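Local coordinates for protein endoglucanase EG-II (Hypocrea jecorina, PDB 3QR3) that probably hydrolyses internal beta-1,4-glucosidic bonds of cellulose, as an endo-1,4-beta-glucanase whose catalytic domain is a TIM barrel of glycosyl hydrolase family 5, at residues A11-G16 with V28-K33; W66-N71 with S80-K85; G76-T81 with W129-S134. One frame throughout, in Å; residues are numbered along the deposited sequence.

How the contacts relate
The three contacts form a chain of neighbours on one side of the TIM barrel. Contact 1 comes first in sequence and folds back the long loop between strand 5-11 and helix 44-55. Contact 2 follows strand 59-64 and joins helix 66-69 to the start of helix 80-95; contact 3 fastens the run into that same helix to helix 122-136. Centres of contacts 1 and 2 lie about 12 Å apart, and they touch where F13 packs on Y68. Contacts 2 and 3, about 8 Å between centres, share S80 and T81 and meet through the backbones of L69 and D79. Together they tie the first beta-alpha loop to the second unit, and that unit to helix 122-136, outside the barrel sheet.

Contact 1: A11-G16 with V28-K33; sequences AGFDFG and VYPPLK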
loop_
_atom_site.group_PDB
_atom_site.type_symbol
_atom_site.label_atom_id
_atom_site.label_comp_id
_atom_site.label_asym_id
_atom_site.label_seq_id
_atom_site.Cartn_x
_atom_site.Cartn_y
_atom_site.Cartn_z
ATOM N N ALA A 11 -3.675 7.409 5.307
ATOM C CA ALA A 11 -4.381 6.428 6.132
ATOM C C ALA A 11 -5.637 6.988 6.811
ATOM O O ALA A 11 -5.837 8.201 6.873
ATOM C CB ALA A 11 -3.421 5.834 7.178
ATOM N N GLY A 12 -6.471 6.094 7.337
ATOM C CA GLY A 12 -7.669 6.495 8.055
ATOM C C GLY A 12 -8.870 5.597 7.806
ATOM O O GLY A 12 -9.594 5.232 8.751
ATOM N N PHE A 13 -9.099 5.228 6.546
ATOM C CA PHE A 13 -10.174 4.276 6.238
ATOM C C PHE A 13 -9.845 2.908 6.854
ATOM O O PHE A 13 -10.692 2.000 6.898
ATOM C CB PHE A 13 -10.412 4.145 4.731
ATOM C CG PHE A 13 -11.362 5.183 4.152
ATOM C CD1 PHE A 13 -12.729 5.062 4.317
ATOM C CD2 PHE A 13 -10.878 6.242 3.398
ATOM C CE1 PHE A 13 -13.602 5.998 3.765
ATOM C CE2 PHE A 13 -11.740 7.184 2.849
ATOM C CZ PHE A 13 -13.110 7.059 3.041
ATOM N N ASP A 14 -8.619 2.771 7.347
ATOM C CA ASP A 14 -8.177 1.520 7.950
ATOM C C ASP A 14 -8.054 1.597 9.469
ATOM O O ASP A 14 -7.682 0.612 10.112
ATOM C CB ASP A 14 -6.813 1.140 7.391
ATOM C CG ASP A 14 -5.782 2.203 7.662
ATOM O OD1 ASP A 14 -6.116 3.390 7.476
ATOM O OD2 ASP A 14 -4.656 1.864 8.076
ATOM N N PHE A 15 -8.317 2.758 10.058
ATOM C CA PHE A 15 -8.242 2.835 11.511
ATOM C C PHE A 15 -9.291 1.882 12.061
ATOM O O PHE A 15 -10.397 1.799 11.535
ATOM C CB PHE A 15 -8.455 4.258 12.007
ATOM C CG PHE A 15 -7.269 5.152 11.781
ATOM C CD1 PHE A 15 -6.247 4.752 10.934
ATOM C CD2 PHE A 15 -7.178 6.393 12.400
ATOM C CE1 PHE A 15 -5.154 5.562 10.714
ATOM C CE2 PHE A 15 -6.080 7.213 12.182
ATOM C CZ PHE A 15 -5.075 6.803 11.337
ATOM N N GLY A 16 -8.927 1.146 13.102
ATOM C CA GLY A 16 -9.803 0.122 13.631
ATOM C C GLY A 16 -9.460 -1.269 13.118
ATOM O O GLY A 16 -10.074 -2.238 13.554
ATOM N N VAL A 28 -13.383 3.643 12.010
ATOM C CA VAL A 28 -12.672 4.303 10.902
ATOM C C VAL A 28 -12.605 5.807 11.166
ATOM O O VAL A 28 -13.482 6.363 11.817
ATOM C CB VAL A 28 -13.332 4.054 9.529
ATOM C CG1 VAL A 28 -13.293 2.563 9.177
ATOM C CG2 VAL A 28 -14.764 4.593 9.522
ATOM N N TYR A 29 -11.551 6.453 10.682
ATOM C CA TYR A 29 -11.414 7.905 10.806
ATOM C C TYR A 29 -10.856 8.375 9.468
ATOM O O TYR A 29 -9.673 8.697 9.358
ATOM C CB TYR A 29 -10.476 8.270 11.970
ATOM C CG TYR A 29 -10.424 9.762 12.330
ATOM C CD1 TYR A 29 -11.577 10.537 12.342
ATOM C CD2 TYR A 29 -9.230 10.371 12.695
ATOM C CE1 TYR A 29 -11.539 11.890 12.678
ATOM C CE2 TYR A 29 -9.178 11.724 13.036
ATOM C CZ TYR A 29 -10.338 12.477 13.019
ATOM O OH TYR A 29 -10.308 13.814 13.371
ATOM N N PRO A 30 -11.708 8.377 8.431
ATOM C CA PRO A 30 -11.230 8.592 7.060
ATOM C C PRO A 30 -10.685 9.998 6.855
ATOM O O PRO A 30 -11.205 10.950 7.444
ATOM C CB PRO A 30 -12.485 8.351 6.207
ATOM C CG PRO A 30 -13.410 7.511 7.106
ATOM C CD PRO A 30 -13.152 8.086 8.474
ATOM N N PRO A 31 -9.624 10.124 6.038
ATOM C CA PRO A 31 -9.004 11.417 5.730
ATOM C C PRO A 31 -9.752 12.170 4.620
ATOM O O PRO A 31 -9.152 12.576 3.624
ATOM C CB PRO A 31 -7.598 11.018 5.248
ATOM C CG PRO A 31 -7.785 9.656 4.635
ATOM C CD PRO A 31 -8.958 9.000 5.349
ATOM N N LEU A 32 -11.059 12.323 4.794
ATOM C CA LEU A 32 -11.868 13.180 3.936
ATOM C C LEU A 32 -12.432 14.279 4.828
ATOM O O LEU A 32 -13.174 13.996 5.781
ATOM C CB LEU A 32 -13.016 12.404 3.301
ATOM C CG LEU A 32 -12.649 11.453 2.174
ATOM C CD1 LEU A 32 -13.834 10.569 1.826
ATOM C CD2 LEU A 32 -12.173 12.240 0.945
ATOM N N LYS A 33 -12.073 15.519 4.524
ATOM C CA LYS A 33 -12.368 16.636 5.416
ATOM C C LYS A 33 -13.836 16.690 5.835
ATOM O O LYS A 33 -14.139 16.853 7.017
ATOM C CB LYS A 33 -11.938 17.962 4.793
ATOM C CG LYS A 33 -11.998 19.134 5.766
ATOM C CD LYS A 33 -11.360 20.380 5.179
ATOM C CE LYS A 33 -11.399 21.545 6.167
ATOM N NZ LYS A 33 -10.760 22.760 5.579
#
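The F13 ring carries P30 on one face, with CB of P30 3.5 Å from the centroid of the F13 ring and 10° off its normal, a CH-pi contact. A chi1 of -86°, which keeps F13 CG beside the backbone N, turns the ring to P30. At the ring's edge, CZ of F13 meets CD1 of L32 at 3.8 Å, while P31 approaches obliquely. The F15 ring has G12 CA over one face, toward the rim, and its CD2 lies 3.8 Å from CB of Y29, at the edge of the tyrosine ring. With an alanine in place of F13, P30 CB would probably lose the aromatic face beneath it, and a gap would open beside L32.

Between the rings, the carbonyl of G12 binds both segments: Y29 N donates to G12 O at 3.0 Å, and F15 N reaches that oxygen from the opposite face of its plane, closing a type I turn. G12 N donates to D14 OD1 at 2.7 Å, a bond inside the turn. A side chain on G12 would collide with Y29 O and P31 CD. This is a beta-alpha loop folded back on itself at the C-terminal end of a TIM-barrel strand, 5-11.

Contact 2: W66-N71 with S80-K85; sequences WQYLVN and STSISK
A Schellman motif ends the short helix 66-69, and it is against this helix end that the first turn of helix 80-95 packs, with Y68 and S82 facing each other. How one serine can serve both the backbone and an aromatic ring is well illustrated here. Its OG donates to Y68 O at 2.8 Å, arriving tilted 28° from the carbonyl plane. N71 N, the backbone donor of the helix end, reaches Y68 O at 3.1 Å from the opposite face of that plane. Two bonds therefore grip a carbonyl oxygen that the end of the helix would otherwise leave to fewer partners.

The same serine lies beneath the ring of Y68. A chi1 of 179° sets the Y68 ring beside its own carbonyl carbon and over S82. OG of S82 sits over the centre of the Y68 ring, and S82 CB makes a CH-pi contact with this face, 3.5 Å from CE2 of Y68. Farther out, Y68 OH lies 3.6 Å from CB of K85, one turn on from S82. Beyond CB the lysine chain bends at chi2 and leads its ammonium group away, to F35, whose carbonyl O accepts from NZ and whose ring makes a cation-pi contact. Elsewhere in the contact, L69 CD2 and I83 CD1 meet loosely at 4.3 Å.

The buried hydroxyl and the ring above it probably help to set how the start of helix 80-95 sits against helix 66-69. Strand 59-64, the short helix 66-69, its Schellman ending and helix 80-95 together make up a beta-alpha unit of the TIM barrel, whose connecting loop is folded against its own helix.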
loop_
_atom_site.group_PDB
_atom_site.type_symbol
_atom_site.label_atom_id
_atom_site.label_comp_id
_atom_site.label_asym_id
_atom_site.label_seq_id
_atom_site.Cartn_x
_atom_site.Cartn_y
_atom_site.Cartn_z
ATOM N N TRP A 66 -11.441 -4.198 4.626
ATOM C CA TRP A 66 -12.379 -5.047 3.895
ATOM C C TRP A 66 -13.790 -4.896 4.479
ATOM O O TRP A 66 -14.754 -4.668 3.750
ATOM C CB TRP A 66 -11.911 -6.495 4.018
ATOM C CG TRP A 66 -12.652 -7.521 3.231
ATOM C CD1 TRP A 66 -13.785 -7.356 2.480
ATOM C CD2 TRP A 66 -12.309 -8.903 3.149
ATOM N NE1 TRP A 66 -14.153 -8.564 1.915
ATOM C CE2 TRP A 66 -13.269 -9.529 2.325
ATOM C CE3 TRP A 66 -11.284 -9.679 3.706
ATOM C CZ2 TRP A 66 -13.228 -10.895 2.039
ATOM C CZ3 TRP A 66 -11.246 -11.032 3.421
ATOM C CH2 TRP A 66 -12.212 -11.626 2.591
ATOM N N GLN A 67 -13.896 -4.999 5.798
ATOM C CA GLN A 67 -15.198 -4.945 6.470
ATOM C C GLN A 67 -15.914 -3.644 6.164
ATOM O O GLN A 67 -17.136 -3.607 6.049
ATOM C CB GLN A 67 -15.053 -5.125 7.990
ATOM C CG GLN A 67 -14.680 -6.554 8.409
ATOM C CD GLN A 67 -13.171 -6.798 8.426
ATOM O OE1 GLN A 67 -12.413 -6.195 7.651
ATOM N NE2 GLN A 67 -12.726 -7.668 9.329
ATOM N N TYR A 68 -15.148 -2.570 6.024
ATOM C CA TYR A 68 -15.741 -1.275 5.728
ATOM C C TYR A 68 -16.427 -1.270 4.356
ATOM O O TYR A 68 -17.553 -0.787 4.207
ATOM C CB TYR A 68 -14.688 -0.158 5.780
ATOM C CG TYR A 68 -15.296 1.178 5.450
ATOM C CD1 TYR A 68 -16.069 1.858 6.385
ATOM C CD2 TYR A 68 -15.132 1.741 4.197
ATOM C CE1 TYR A 68 -16.650 3.064 6.083
ATOM C CE2 TYR A 68 -15.703 2.954 3.882
ATOM C CZ TYR A 68 -16.462 3.608 4.830
ATOM O OH TYR A 68 -17.034 4.811 4.509
ATOM N N LEU A 69 -15.738 -1.803 3.350
ATOM C CA LEU A 69 -16.223 -1.720 1.975
ATOM C C LEU A 69 -17.513 -2.499 1.773
ATOM O O LEU A 69 -18.367 -2.097 0.986
ATOM C CB LEU A 69 -15.151 -2.186 0.976
ATOM C CG LEU A 69 -13.950 -1.241 0.831
ATOM C CD1 LEU A 69 -12.946 -1.796 -0.157
ATOM C CD2 LEU A 69 -14.384 0.173 0.429
ATOM N N VAL A 70 -17.655 -3.614 2.481
ATOM C CA VAL A 70 -18.853 -4.429 2.355
ATOM C C VAL A 70 -19.768 -4.263 3.570
ATOM O O VAL A 70 -20.703 -5.029 3.753
ATOM C CB VAL A 70 -18.507 -5.913 2.168
ATOM C CG1 VAL A 70 -17.790 -6.129 0.829
ATOM C CG2 VAL A 70 -17.665 -6.418 3.334
ATOM N N ASN A 71 -19.489 -3.254 4.391
ATOM C CA ASN A 71 -20.214 -3.050 5.646
ATOM C C ASN A 71 -20.454 -4.354 6.411
ATOM O O ASN A 71 -21.593 -4.679 6.766
ATOM C CB ASN A 71 -21.539 -2.310 5.402
ATOM C CG ASN A 71 -22.172 -1.780 6.697
ATOM O OD1 ASN A 71 -21.481 -1.310 7.595
ATOM N ND2 ASN A 71 -23.494 -1.840 6.774
ATOM N N SER A 80 -23.124 0.733 -0.554
ATOM C CA SER A 80 -23.184 1.927 -1.390
ATOM C C SER A 80 -22.612 3.165 -0.693
ATOM O O SER A 80 -21.936 3.979 -1.324
ATOM C CB SER A 80 -24.614 2.185 -1.880
ATOM O OG SER A 80 -25.515 2.306 -0.796
ATOM N N THR A 81 -22.861 3.309 0.602
ATOM C CA THR A 81 -22.287 4.439 1.314
ATOM C C THR A 81 -20.776 4.322 1.389
ATOM O O THR A 81 -20.050 5.263 1.067
ATOM C CB THR A 81 -22.821 4.545 2.748
ATOM O OG1 THR A 81 -24.238 4.738 2.713
ATOM C CG2 THR A 81 -22.155 5.712 3.456
ATOM N N SER A 82 -20.304 3.167 1.835
ATOM C CA SER A 82 -18.873 2.967 2.042
ATOM C C SER A 82 -18.079 3.218 0.768
ATOM O O SER A 82 -17.078 3.944 0.782
ATOM C CB SER A 82 -18.604 1.552 2.560
ATOM O OG SER A 82 -19.267 1.354 3.793
ATOM N N ILE A 83 -18.521 2.625 -0.339
ATOM C CA ILE A 83 -17.758 2.742 -1.585
ATOM C C ILE A 83 -17.834 4.175 -2.110
ATOM O O ILE A 83 -16.880 4.689 -2.667
ATOM C CB ILE A 83 -18.197 1.707 -2.658
ATOM C CG1 ILE A 83 -17.212 1.699 -3.829
ATOM C CG2 ILE A 83 -19.614 1.997 -3.156
ATOM C CD1 ILE A 83 -15.779 1.365 -3.427
ATOM N N SER A 84 -18.970 4.826 -1.890
ATOM C CA SER A 84 -19.152 6.222 -2.270
ATOM C C SER A 84 -18.167 7.150 -1.539
ATOM O O SER A 84 -17.557 8.035 -2.138
ATOM C CB SER A 84 -20.597 6.648 -1.980
ATOM O OG SER A 84 -20.785 8.022 -2.266
ATOM N N LYS A 85 -18.030 6.950 -0.233
ATOM C CA LYS A 85 -17.084 7.724 0.564
ATOM C C LYS A 85 -15.643 7.408 0.150
ATOM O O LYS A 85 -14.853 8.305 -0.109
ATOM C CB LYS A 85 -17.283 7.434 2.055
ATOM C CG LYS A 85 -18.595 7.979 2.643
ATOM C CD LYS A 85 -18.643 9.508 2.563
ATOM C CE LYS A 85 -19.879 10.067 3.267
ATOM N NZ LYS A 85 -19.797 11.548 3.415
#

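Contact 3: G76-T81 with W129-S134; sequences GNLDST and WSQLAS
Helix 122-136, one of the outer helices of the TIM barrel, fastens to the extended run that leads into helix 80-95, and the link is made by Q131 reaching to G76 and L78. Here a side-chain amide takes the part of a peptide group: it offers one donor and one acceptor to the backbone of a neighbouring segment. NE2 of Q131 donates to G76 O at 3.0 Å, with the N-H...O angle at 159° and the acceptor close to the amide plane of the glutamine. OE1 of Q131 accepts from L78 N at 2.9 Å, the donor being tilted 29° from the carbonyl plane. N77 is the residue spanned by these two bonds, and its CA lies 3.3 Å from OE1 of Q131.

The glutamine gets there by an extended chain beyond CG, chi2 being 179°, so that the amide stands off the helix and reaches the backbone on both sides of N77. NE2 has a second partner in S127 O, one turn earlier on its own helix, which helps to hold the flat group in place.

Alongside the amide runs an apolar seam. L78 and Q131 lie side by side, pointing opposite ways, with L78 CD1 3.9 Å from CB of Q131. L78 CD1 also lies 4.0 Å from CD2 of L132. I83 on helix 80-95 touches both leucines and completes this patch. D79, which follows L78, is the N-cap of that helix, its OD2 accepting from S82 N.

Because G76 O, L78 N and S127 O are all backbone groups, the amide's grip needs no charged residue and is unlikely to depend on pH. The opposite polarity of the bonds fits this assignment of OE1 and NE2, since a flip would probably set oxygen against G76 O.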
loop_
_atom_site.group_PDB
_atom_site.type_symbol
_atom_site.label_atom_id
_atom_site.label_comp_id
_atom_site.label_asym_id
_atom_site.label_seq_id
_atom_site.Cartn_x
_atom_site.Cartn_y
_atom_site.Cartn_z
ATOM N N GLY A 76 -20.565 -10.106 0.307
ATOM C CA GLY A 76 -21.691 -9.326 -0.190
ATOM C C GLY A 76 -21.330 -8.245 -1.194
ATOM O O GLY A 76 -20.173 -8.106 -1.590
ATOM N N ASN A 77 -22.332 -7.487 -1.626
ATOM C CA ASN A 77 -22.102 -6.371 -2.527
ATOM C C ASN A 77 -21.396 -5.255 -1.768
ATOM O O ASN A 77 -21.576 -5.113 -0.560
ATOM C CB ASN A 77 -23.428 -5.867 -3.111
ATOM C CG ASN A 77 -24.104 -6.903 -4.009
ATOM O OD1 ASN A 77 -23.445 -7.766 -4.593
ATOM N ND2 ASN A 77 -25.427 -6.818 -4.119
ATOM N N LEU A 78 -20.566 -4.482 -2.458
ATOM C CA LEU A 78 -19.983 -3.298 -1.832
ATOM C C LEU A 78 -21.128 -2.454 -1.278
ATOM O O LEU A 78 -22.151 -2.268 -1.952
ATOM C CB LEU A 78 -19.187 -2.480 -2.847
ATOM C CG LEU A 78 -18.008 -3.167 -3.548
ATOM C CD1 LEU A 78 -17.381 -2.225 -4.571
ATOM C CD2 LEU A 78 -16.974 -3.626 -2.537
ATOM N N ASP A 79 -20.965 -1.955 -0.056
ATOM C CA ASP A 79 -21.971 -1.093 0.573
ATOM C C ASP A 79 -21.957 0.260 -0.124
ATOM O O ASP A 79 -20.901 0.870 -0.277
ATOM C CB ASP A 79 -21.670 -0.929 2.067
ATOM C CG ASP A 79 -22.601 0.070 2.750
ATOM O OD1 ASP A 79 -23.590 -0.373 3.371
ATOM O OD2 ASP A 79 -22.349 1.294 2.665
ATOM N N SER A 80 -23.124 0.733 -0.554
ATOM C CA SER A 80 -23.184 1.927 -1.390
ATOM C C SER A 80 -22.612 3.165 -0.693
ATOM O O SER A 80 -21.936 3.979 -1.324
ATOM C CB SER A 80 -24.614 2.185 -1.880
ATOM O OG SER A 80 -25.515 2.306 -0.796
ATOM N N THR A 81 -22.861 3.309 0.602
ATOM C CA THR A 81 -22.287 4.439 1.314
ATOM C C THR A 81 -20.776 4.322 1.389
ATOM O O THR A 81 -20.050 5.263 1.067
ATOM C CB THR A 81 -22.821 4.545 2.748
ATOM O OG1 THR A 81 -24.238 4.738 2.713
ATOM C CG2 THR A 81 -22.155 5.712 3.456
ATOM N N TRP A 129 -12.770 -8.260 -4.864
ATOM C CA TRP A 129 -11.912 -7.694 -5.895
ATOM C C TRP A 129 -12.584 -7.609 -7.261
ATOM O O TRP A 129 -12.298 -6.709 -8.045
ATOM C CB TRP A 129 -10.570 -8.427 -5.960
ATOM C CG TRP A 129 -9.625 -7.896 -4.935
ATOM C CD1 TRP A 129 -9.158 -8.543 -3.822
ATOM C CD2 TRP A 129 -9.061 -6.582 -4.899
ATOM N NE1 TRP A 129 -8.321 -7.716 -3.113
ATOM C CE2 TRP A 129 -8.245 -6.507 -3.753
ATOM C CE3 TRP A 129 -9.162 -5.461 -5.733
ATOM C CZ2 TRP A 129 -7.530 -5.351 -3.415
ATOM C CZ3 TRP A 129 -8.453 -4.311 -5.393
ATOM C CH2 TRP A 129 -7.650 -4.268 -4.244
ATOM N N SER A 130 -13.500 -8.526 -7.541
ATOM C CA SER A 130 -14.200 -8.495 -8.819
ATOM C C SER A 130 -15.029 -7.209 -8.906
ATOM O O SER A 130 -15.069 -6.535 -9.939
ATOM C CB SER A 130 -15.086 -9.737 -8.964
ATOM O OG SER A 130 -15.697 -9.779 -10.235
ATOM N N GLN A 131 -15.674 -6.856 -7.800
ATOM C CA GLN A 131 -16.474 -5.643 -7.755
ATOM C C GLN A 131 -15.633 -4.379 -7.875
ATOM O O GLN A 131 -15.992 -3.462 -8.611
ATOM C CB GLN A 131 -17.307 -5.591 -6.475
ATOM C CG GLN A 131 -18.359 -6.680 -6.400
ATOM C CD GLN A 131 -19.127 -6.603 -5.111
ATOM O OE1 GLN A 131 -20.041 -5.797 -4.975
ATOM N NE2 GLN A 131 -18.751 -7.431 -4.149
ATOM N N LEU A 132 -14.521 -4.324 -7.152
ATOM C CA LEU A 132 -13.629 -3.173 -7.249
ATOM C C LEU A 132 -13.077 -3.032 -8.668
ATOM O O LEU A 132 -13.018 -1.938 -9.212
ATOM C CB LEU A 132 -12.495 -3.288 -6.231
ATOM C CG LEU A 132 -12.954 -3.137 -4.782
ATOM C CD1 LEU A 132 -11.828 -3.507 -3.815
ATOM C CD2 LEU A 132 -13.433 -1.702 -4.561
ATOM N N ALA A 133 -12.683 -4.149 -9.264
ATOM C CA ALA A 133 -12.153 -4.133 -10.621
ATOM C C ALA A 133 -13.203 -3.632 -11.609
ATOM O O ALA A 133 -12.900 -2.844 -12.497
ATOM C CB ALA A 133 -11.683 -5.531 -11.016
ATOM N N SER A 134 -14.437 -4.103 -11.462
ATOM C CA SER A 134 -15.522 -3.642 -12.322
ATOM C C SER A 134 -15.727 -2.133 -12.179
ATOM O O SER A 134 -15.890 -1.418 -13.172
ATOM C CB SER A 134 -16.814 -4.388 -12.000
ATOM O OG SER A 134 -17.881 -3.904 -12.799
#